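Methionine import ATP-binding protein metN 2 (Enterococcus faecalis, PDB 2QSW) belongs to the ATP-binding subunits of ABC importers and is represented here by its C-terminal NIL domain, which has an ACT-like fold. Local coordinates at residues 14-19 and 52-57; 38-43 and 67-72. All blocks are in the same frame, centred on the assembly; numbering follows the deposited sequence.

Contact 1 of 2, residues 14-19 and 52-57; sequences EEMLEQ and SIIQGN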
ATOM      1  N   GLU A  14     -12.780  -7.413   3.703  1.00 18.87           N
ATOM      2  CA  GLU A  14     -12.708  -7.308   5.162  1.00 18.46           C
ATOM      3  C   GLU A  14     -12.940  -8.663   5.829  1.00 17.58           C
ATOM      4  O   GLU A  14     -12.453  -8.877   6.921  1.00 18.84           O
ATOM      5  CB  GLU A  14     -13.617  -6.225   5.762  1.00 19.16           C
ATOM      6  CG  GLU A  14     -13.171  -4.830   5.426  1.00 19.13           C
ATOM      7  CD  GLU A  14     -13.658  -4.345   4.072  1.00 18.78           C
ATOM      8  OE1 GLU A  14     -14.416  -5.047   3.365  1.00 18.88           O
ATOM      9  OE2 GLU A  14     -13.311  -3.204   3.713  1.00 21.66           O
ATOM     10  N   GLU A  15     -13.532  -9.609   5.115  1.00 16.94           N
ATOM     11  CA  GLU A  15     -13.625 -10.984   5.657  1.00 16.72           C
ATOM     12  C   GLU A  15     -12.238 -11.654   5.810  1.00 16.64           C
ATOM     13  O   GLU A  15     -11.994 -12.445   6.727  1.00 16.11           O
ATOM     14  CB  GLU A  15     -14.577 -11.812   4.846  1.00 17.69           C
ATOM     15  CG  GLU A  15     -15.959 -11.319   4.995  1.00 19.50           C
ATOM     16  CD  GLU A  15     -16.933 -12.215   4.322  1.00 23.55           C
ATOM     17  OE1 GLU A  15     -17.251 -13.287   4.897  1.00 23.02           O
ATOM     18  OE2 GLU A  15     -17.371 -11.866   3.199  1.00 27.30           O
HETATM   19  N   MSE A  16     -11.308 -11.311   4.931  1.00 16.00           N
HETATM   20  CA  MSE A  16      -9.942 -11.761   5.098  1.00 16.50           C
HETATM   21  C   MSE A  16      -9.304 -11.143   6.319  1.00 16.38           C
HETATM   22  O   MSE A  16      -8.658 -11.843   7.096  1.00 16.10           O
HETATM   23  CB  MSE A  16      -9.089 -11.420   3.876  1.00 15.89           C
HETATM   24  CG  MSE A  16      -9.625 -11.992   2.601  1.00 17.53           C
HETATM   25 SE   MSE A  16      -8.509 -11.466   1.094  0.70 19.91          SE
HETATM   26  CE  MSE A  16      -9.637 -12.072  -0.348  1.00 21.49           C
ATOM     27  N   LEU A  17      -9.528  -9.835   6.537  1.00 17.02           N
ATOM     28  CA  LEU A  17      -8.996  -9.173   7.726  1.00 18.00           C
ATOM     29  C   LEU A  17      -9.587  -9.756   9.006  1.00 17.93           C
ATOM     30  O   LEU A  17      -8.915  -9.891  10.045  1.00 20.24           O
ATOM     31  CB  LEU A  17      -9.306  -7.674   7.661  1.00 19.45           C
ATOM     32  CG  LEU A  17      -8.606  -6.898   6.539  1.00 20.58           C
ATOM     33  CD1 LEU A  17      -9.224  -5.529   6.339  1.00 24.40           C
ATOM     34  CD2 LEU A  17      -7.126  -6.789   6.881  1.00 22.07           C
ATOM     35  N   GLU A  18     -10.844 -10.145   8.900  1.00 17.38           N
ATOM     36  CA  GLU A  18     -11.512 -10.719  10.031  1.00 17.03           C
ATOM     37  C   GLU A  18     -10.896 -12.065  10.394  1.00 16.82           C
ATOM     38  O   GLU A  18     -10.710 -12.361  11.595  1.00 19.17           O
ATOM     39  CB  GLU A  18     -12.997 -10.840   9.702  1.00 16.52           C
ATOM     40  CG  GLU A  18     -13.883 -11.229  10.882  1.00 18.09           C
ATOM     41  CD  GLU A  18     -15.298 -11.560  10.467  1.00 16.53           C
ATOM     42  OE1 GLU A  18     -15.481 -11.872   9.260  1.00 17.61           O
ATOM     43  OE2 GLU A  18     -16.207 -11.555  11.354  1.00 18.82           O
ATOM     44  N   GLN A  19     -10.597 -12.909   9.402  1.00 18.00           N
ATOM     45  CA  GLN A  19     -10.107 -14.251   9.706  0.50 19.23           C
ATOM     46  C   GLN A  19      -8.608 -14.325   9.966  1.00 20.30           C
ATOM     47  O   GLN A  19      -8.140 -15.285  10.599  1.00 21.29           O
ATOM     48  CB  GLN A  19     -10.473 -15.238   8.600  0.50 20.22           C
ATOM     49  CG  GLN A  19     -11.955 -15.341   8.350  0.50 21.79           C
ATOM     50  CD  GLN A  19     -12.746 -15.634   9.612  0.50 23.61           C
ATOM     51  OE1 GLN A  19     -13.577 -14.823  10.055  0.50 19.64           O
ATOM     52  NE2 GLN A  19     -12.451 -16.771  10.230  0.50 24.62           N
ATOM     53  N   SER A  52       1.127 -16.717   4.479  1.00 14.51           N
ATOM     54  CA  SER A  52      -0.024 -17.586   4.401  1.00 15.21           C
ATOM     55  C   SER A  52      -0.848 -17.178   3.203  1.00 15.75           C
ATOM     56  O   SER A  52      -1.194 -16.014   3.082  1.00 16.02           O
ATOM     57  CB  SER A  52      -0.910 -17.483   5.653  1.00 16.11           C
ATOM     58  OG  SER A  52      -0.213 -17.775   6.853  1.00 20.11           O
ATOM     59  N   ILE A  53      -1.172 -18.101   2.314  1.00 16.87           N
ATOM     60  CA  ILE A  53      -2.043 -17.833   1.214  1.00 16.70           C
ATOM     61  C   ILE A  53      -3.510 -17.917   1.651  1.00 16.87           C
ATOM     62  O   ILE A  53      -3.960 -18.931   2.207  1.00 16.92           O
ATOM     63  CB  ILE A  53      -1.743 -18.735   0.004  1.00 17.88           C
ATOM     64  CG1 ILE A  53      -0.290 -18.536  -0.457  1.00 19.77           C
ATOM     65  CG2 ILE A  53      -2.714 -18.445  -1.147  1.00 18.39           C
ATOM     66  CD1 ILE A  53       0.207 -19.684  -1.337  1.00 20.85           C
ATOM     67  N   ILE A  54      -4.216 -16.810   1.447  1.00 15.91           N
ATOM     68  CA  ILE A  54      -5.622 -16.688   1.792  1.00 16.44           C
ATOM     69  C   ILE A  54      -6.541 -17.046   0.627  1.00 16.08           C
ATOM     70  O   ILE A  54      -7.531 -17.752   0.783  1.00 16.27           O
ATOM     71  CB  ILE A  54      -5.933 -15.244   2.260  1.00 16.66           C
ATOM     72  CG1 ILE A  54      -5.080 -14.931   3.476  1.00 17.98           C
ATOM     73  CG2 ILE A  54      -7.461 -15.031   2.563  1.00 16.57           C
ATOM     74  CD1 ILE A  54      -5.291 -13.533   3.983  1.00 18.08           C
ATOM     75  N   GLN A  55      -6.199 -16.526  -0.548  1.00 16.87           N
ATOM     76  CA  GLN A  55      -7.006 -16.718  -1.736  0.60 17.69           C
ATOM     77  C   GLN A  55      -6.123 -16.444  -2.935  1.00 18.03           C
ATOM     78  O   GLN A  55      -5.202 -15.676  -2.860  1.00 18.24           O
ATOM     79  CB  GLN A  55      -8.194 -15.750  -1.741  0.60 18.60           C
ATOM     80  CG  GLN A  55      -9.092 -15.864  -2.969  0.60 18.28           C
ATOM     81  CD  GLN A  55      -9.937 -14.627  -3.183  0.60 20.97           C
ATOM     82  OE1 GLN A  55     -10.850 -14.363  -2.416  0.60 23.16           O
ATOM     83  NE2 GLN A  55      -9.619 -13.857  -4.224  0.60 24.25           N
ATOM     84  N   GLY A  56      -6.405 -17.090  -4.061  1.00 17.47           N
ATOM     85  CA  GLY A  56      -5.568 -16.826  -5.221  1.00 18.06           C
ATOM     86  C   GLY A  56      -6.140 -17.436  -6.473  1.00 17.86           C
ATOM     87  O   GLY A  56      -6.848 -18.426  -6.393  1.00 16.83           O
ATOM     88  N   ASN A  57      -5.757 -16.873  -7.608  1.00 17.47           N
ATOM     89  CA  ASN A  57      -6.022 -17.465  -8.887  1.00 18.33           C
ATOM     90  C   ASN A  57      -4.866 -17.088  -9.794  1.00 17.79           C
ATOM     91  O   ASN A  57      -4.754 -15.916 -10.179  1.00 17.86           O
ATOM     92  CB  ASN A  57      -7.326 -16.985  -9.469  1.00 20.96           C
ATOM     93  CG  ASN A  57      -7.677 -17.700 -10.794  1.00 23.39           C
ATOM     94  OD1 ASN A  57      -6.826 -17.962 -11.651  1.00 29.90           O
ATOM     95  ND2 ASN A  57      -8.948 -17.986 -10.962  1.00 32.96           N
TER
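Met16, modelled as selenomethionine, reaches from helix 14-19 to Ile54 and Gln55 on strand 52-57, and it carries the helix side of the contact alone. Its CB lies 4.2 Å from Ile54 CG2, at the margin of contact. One bond further on, CG makes the tightest apolar approach, 3.7 Å from that same Ile54 CG2. The selenium then passes the methyl group, SE standing 4.0 Å from Ile54 CG2. Because the chain is extended beyond CG (chi2 178°, chi3 -170°), it goes on past Ile54 and brings CE to the amide of Gln55, 3.3 Å from OE1 and 3.8 Å from CD. The approach of Met16 CE to Gln55 OE1 is a van der Waals touch, to be read with caution, since Gln55 was modelled in two conformers. Two consecutive strand residues can serve one helix residue because Ile54 and Gln55 form a classic beta bulge opposite Tyr70. The evidence lies in the backbone: Ile54 takes a psi of -45°, and both residues hydrogen-bond to Tyr70, which leaves their CB atoms directed to the same side. On that side the Ile54 CG2 branch, anti to the backbone N, faces Met16, and the two side chains run at a slant to each other, whereas Met16 and Gln55 meet nearly at right angles. Ile25 of strand 24-31 packs against Met16 and Ile54, while Ile97 and the Tyr70 ring also pack on Met16.

Contact 2 of 2, residues 38-43 and 67-72; sequences PIISHI and GSLYIQ. With ZN (zinc ion), chain C.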
ATOM      1  N   PRO A  38      12.122 -17.193  -7.686  1.00 16.64           N
ATOM      2  CA  PRO A  38      11.111 -17.790  -6.800  1.00 15.68           C
ATOM      3  C   PRO A  38      10.618 -16.760  -5.778  1.00 14.98           C
ATOM      4  O   PRO A  38      11.163 -16.617  -4.699  1.00 14.98           O
ATOM      5  CB  PRO A  38      11.854 -18.961  -6.188  1.00 15.62           C
ATOM      6  CG  PRO A  38      13.048 -19.198  -7.095  1.00 18.04           C
ATOM      7  CD  PRO A  38      13.435 -17.809  -7.464  1.00 17.21           C
ATOM      8  N   ILE A  39       9.632 -15.993  -6.199  1.00 14.61           N
ATOM      9  CA  ILE A  39       9.216 -14.744  -5.520  0.50 15.07           C
ATOM     10  C   ILE A  39       8.915 -14.934  -4.042  1.00 14.79           C
ATOM     11  O   ILE A  39       9.438 -14.220  -3.165  1.00 14.76           O
ATOM     12  CB  ILE A  39       7.932 -14.171  -6.169  0.50 15.42           C
ATOM     13  CG1 ILE A  39       8.193 -13.722  -7.608  0.50 16.87           C
ATOM     14  CG2 ILE A  39       7.368 -12.990  -5.347  0.50 14.99           C
ATOM     15  CD1 ILE A  39       9.117 -12.561  -7.748  0.50 18.05           C
ATOM     16  N   ILE A  40       8.062 -15.916  -3.743  1.00 15.60           N
ATOM     17  CA  ILE A  40       7.597 -16.019  -2.350  1.00 15.39           C
ATOM     18  C   ILE A  40       8.728 -16.434  -1.435  1.00 14.00           C
ATOM     19  O   ILE A  40       8.952 -15.837  -0.369  1.00 14.51           O
ATOM     20  CB  ILE A  40       6.385 -16.944  -2.177  1.00 17.62           C
ATOM     21  CG1 ILE A  40       5.183 -16.366  -2.932  1.00 20.90           C
ATOM     22  CG2 ILE A  40       6.087 -17.153  -0.690  1.00 18.28           C
ATOM     23  CD1 ILE A  40       4.675 -14.977  -2.467  1.00 24.66           C
ATOM     24  N   SER A  41       9.502 -17.452  -1.811  1.00 12.93           N
ATOM     25  CA  SER A  41      10.651 -17.805  -0.946  1.00 12.05           C
ATOM     26  C   SER A  41      11.681 -16.676  -0.869  1.00 12.23           C
ATOM     27  O   SER A  41      12.336 -16.481   0.176  1.00 12.67           O
ATOM     28  CB  SER A  41      11.318 -19.117  -1.390  1.00 12.32           C
ATOM     29  OG  SER A  41      11.598 -19.081  -2.765  1.00 13.18           O
ATOM     30  N   HIS A  42      11.863 -15.962  -1.979  1.00 13.04           N
ATOM     31  CA  HIS A  42      12.820 -14.880  -2.012  1.00 12.77           C
ATOM     32  C   HIS A  42      12.512 -13.822  -0.927  1.00 11.97           C
ATOM     33  O   HIS A  42      13.374 -13.410  -0.157  1.00 13.16           O
ATOM     34  CB  HIS A  42      12.780 -14.250  -3.387  1.00 12.49           C
ATOM     35  CG  HIS A  42      13.810 -13.197  -3.597  1.00 13.04           C
ATOM     36  ND1 HIS A  42      15.039 -13.466  -4.155  1.00 16.36           N
ATOM     37  CD2 HIS A  42      13.805 -11.875  -3.317  1.00 12.86           C
ATOM     38  CE1 HIS A  42      15.746 -12.350  -4.212  1.00 15.83           C
ATOM     39  NE2 HIS A  42      15.017 -11.369  -3.721  1.00 13.51           N
ATOM     40  N   ILE A  43      11.252 -13.424  -0.858  1.00 13.24           N
ATOM     41  CA  ILE A  43      10.862 -12.412   0.133  0.50 13.01           C
ATOM     42  C   ILE A  43      10.855 -12.977   1.564  1.00 13.56           C
ATOM     43  O   ILE A  43      11.225 -12.263   2.498  1.00 13.75           O
ATOM     44  CB  ILE A  43       9.538 -11.642  -0.233  0.50 13.81           C
ATOM     45  CG1 ILE A  43       8.263 -12.509  -0.144  0.50 13.28           C
ATOM     46  CG2 ILE A  43       9.715 -10.993  -1.584  0.50 11.98           C
ATOM     47  CD1 ILE A  43       7.040 -11.689   0.234  0.50 13.18           C
ATOM     48  N   GLY A  67      -2.218 -13.547 -12.753  1.00 13.72           N
ATOM     49  CA  GLY A  67      -3.306 -13.597 -11.835  1.00 13.64           C
ATOM     50  C   GLY A  67      -3.069 -12.828 -10.543  1.00 14.55           C
ATOM     51  O   GLY A  67      -2.311 -11.864 -10.549  1.00 14.92           O
ATOM     52  N   SER A  68      -3.707 -13.286  -9.467  1.00 14.17           N
ATOM     53  CA  SER A  68      -3.633 -12.595  -8.191  1.00 15.62           C
ATOM     54  C   SER A  68      -3.483 -13.593  -7.046  1.00 15.51           C
ATOM     55  O   SER A  68      -3.911 -14.753  -7.137  1.00 15.64           O
ATOM     56  CB  SER A  68      -4.871 -11.772  -7.968  1.00 17.86           C
ATOM     57  OG  SER A  68      -6.013 -12.576  -7.979  1.00 20.94           O
ATOM     58  N   LEU A  69      -2.876 -13.101  -5.978  1.00 15.00           N
ATOM     59  CA  LEU A  69      -2.683 -13.864  -4.762  0.50 15.33           C
ATOM     60  C   LEU A  69      -2.913 -12.923  -3.595  1.00 15.02           C
ATOM     61  O   LEU A  69      -2.330 -11.851  -3.579  1.00 15.43           O
ATOM     62  CB  LEU A  69      -1.255 -14.378  -4.746  0.50 15.91           C
ATOM     63  CG  LEU A  69      -0.867 -15.496  -3.802  0.50 16.51           C
ATOM     64  CD1 LEU A  69      -1.646 -16.797  -4.069  0.50 18.31           C
ATOM     65  CD2 LEU A  69       0.656 -15.683  -3.942  0.50 16.20           C
ATOM     66  N   TYR A  70      -3.754 -13.321  -2.647  1.00 14.46           N
ATOM     67  CA  TYR A  70      -3.924 -12.585  -1.393  1.00 13.97           C
ATOM     68  C   TYR A  70      -3.176 -13.375  -0.300  1.00 15.03           C
ATOM     69  O   TYR A  70      -3.397 -14.583  -0.099  1.00 15.37           O
ATOM     70  CB  TYR A  70      -5.384 -12.494  -1.021  1.00 14.67           C
ATOM     71  CG  TYR A  70      -6.212 -11.640  -1.928  1.00 15.81           C
ATOM     72  CD1 TYR A  70      -6.542 -10.346  -1.570  1.00 16.58           C
ATOM     73  CD2 TYR A  70      -6.688 -12.132  -3.140  1.00 16.03           C
ATOM     74  CE1 TYR A  70      -7.316  -9.552  -2.394  1.00 17.10           C
ATOM     75  CE2 TYR A  70      -7.482 -11.358  -3.977  1.00 17.47           C
ATOM     76  CZ  TYR A  70      -7.788 -10.062  -3.583  1.00 17.31           C
ATOM     77  OH  TYR A  70      -8.568  -9.295  -4.391  1.00 21.59           O
ATOM     78  N   ILE A  71      -2.229 -12.718   0.333  1.00 14.53           N
ATOM     79  CA  ILE A  71      -1.403 -13.331   1.331  1.00 15.41           C
ATOM     80  C   ILE A  71      -1.365 -12.536   2.610  1.00 15.11           C
ATOM     81  O   ILE A  71      -1.479 -11.293   2.601  1.00 14.77           O
ATOM     82  CB  ILE A  71       0.037 -13.538   0.827  1.00 16.03           C
ATOM     83  CG1 ILE A  71       0.817 -12.262   0.575  1.00 16.92           C
ATOM     84  CG2 ILE A  71       0.096 -14.451  -0.382  1.00 16.08           C
ATOM     85  CD1 ILE A  71       2.309 -12.555   0.274  1.00 18.43           C
ATOM     86  N   GLN A  72      -1.259 -13.238   3.714  1.00 14.68           N
ATOM     87  CA  GLN A  72      -0.959 -12.626   5.000  1.00 14.40           C
ATOM     88  C   GLN A  72       0.559 -12.646   5.220  1.00 13.83           C
ATOM     89  O   GLN A  72       1.179 -13.704   5.145  1.00 14.23           O
ATOM     90  CB  GLN A  72      -1.665 -13.329   6.154  1.00 14.50           C
ATOM     91  CG  GLN A  72      -1.369 -12.720   7.499  1.00 13.83           C
ATOM     92  CD  GLN A  72      -1.909 -13.583   8.631  1.00 16.05           C
ATOM     93  OE1 GLN A  72      -1.771 -14.819   8.588  1.00 20.23           O
ATOM     94  NE2 GLN A  72      -2.489 -12.948   9.669  1.00 16.87           N
TER
HETATM   95 ZN    ZN C 202      15.754  -9.560  -3.189  1.00 16.95          ZN
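With chi1 at -64° and chi2 at -62°, Ile40 folds its CD1 methyl toward strand 67-72, where it faces Leu69 and Ile71. The two approaches are nearly equal: Ile40 CD1 is 4.3 Å from Leu69 CD2 and 4.4 Å from Ile71 CD1. These are loose methyl contacts, and the one to Leu69 is less certain because that residue has two conformers. The spacing of the partners follows from strand geometry, in which residues 69 and 71 point to one face and Tyr70 to the other. In the ferredoxin-like topology of ACT domains, helix 39-47 belongs to the beta-alpha-beta unit joining strands 24-31 and 50-61, with strand 64-74 between them in the sheet; Ile40 thus packs against one of the two inner strands, 64-74, and also touches Val51. Pro38, at the N-cap position, opens the helix: its O accepts His42 N at 2.9 Å and Ser41 OG at 3.2 Å, the hydroxyl lying above the carbonyl plane. His42 takes no part in the packing against the strand; it binds a zinc ion through NE2 at 2.0 Å. The ion is 3.0 Å from both His42 CD2 and CE1, which places it symmetrically off the nitrogen; Glu46 is its second protein ligand.

How the contacts relate
Both contacts use the same sheet, from opposite faces: contact 1 sets helix 13-19 against strand 50-61, outermost in this chain's sheet, and contact 2 sets helix 39-47 against its neighbour, strand 64-74. Contact 1 lies at the surface, its centre about 11 Å from the centre of the chain, and mixes apolar packing with a side-chain amide; contact 2, its centre about 5 Å from the centre of the chain, is purely aliphatic between helix and strand. The neighbouring strands couple them, through the Tyr70 backbone at the bulge and through side chains on the other face, where Ile53 CG2 packs 3.5 Å from Leu69 CD1.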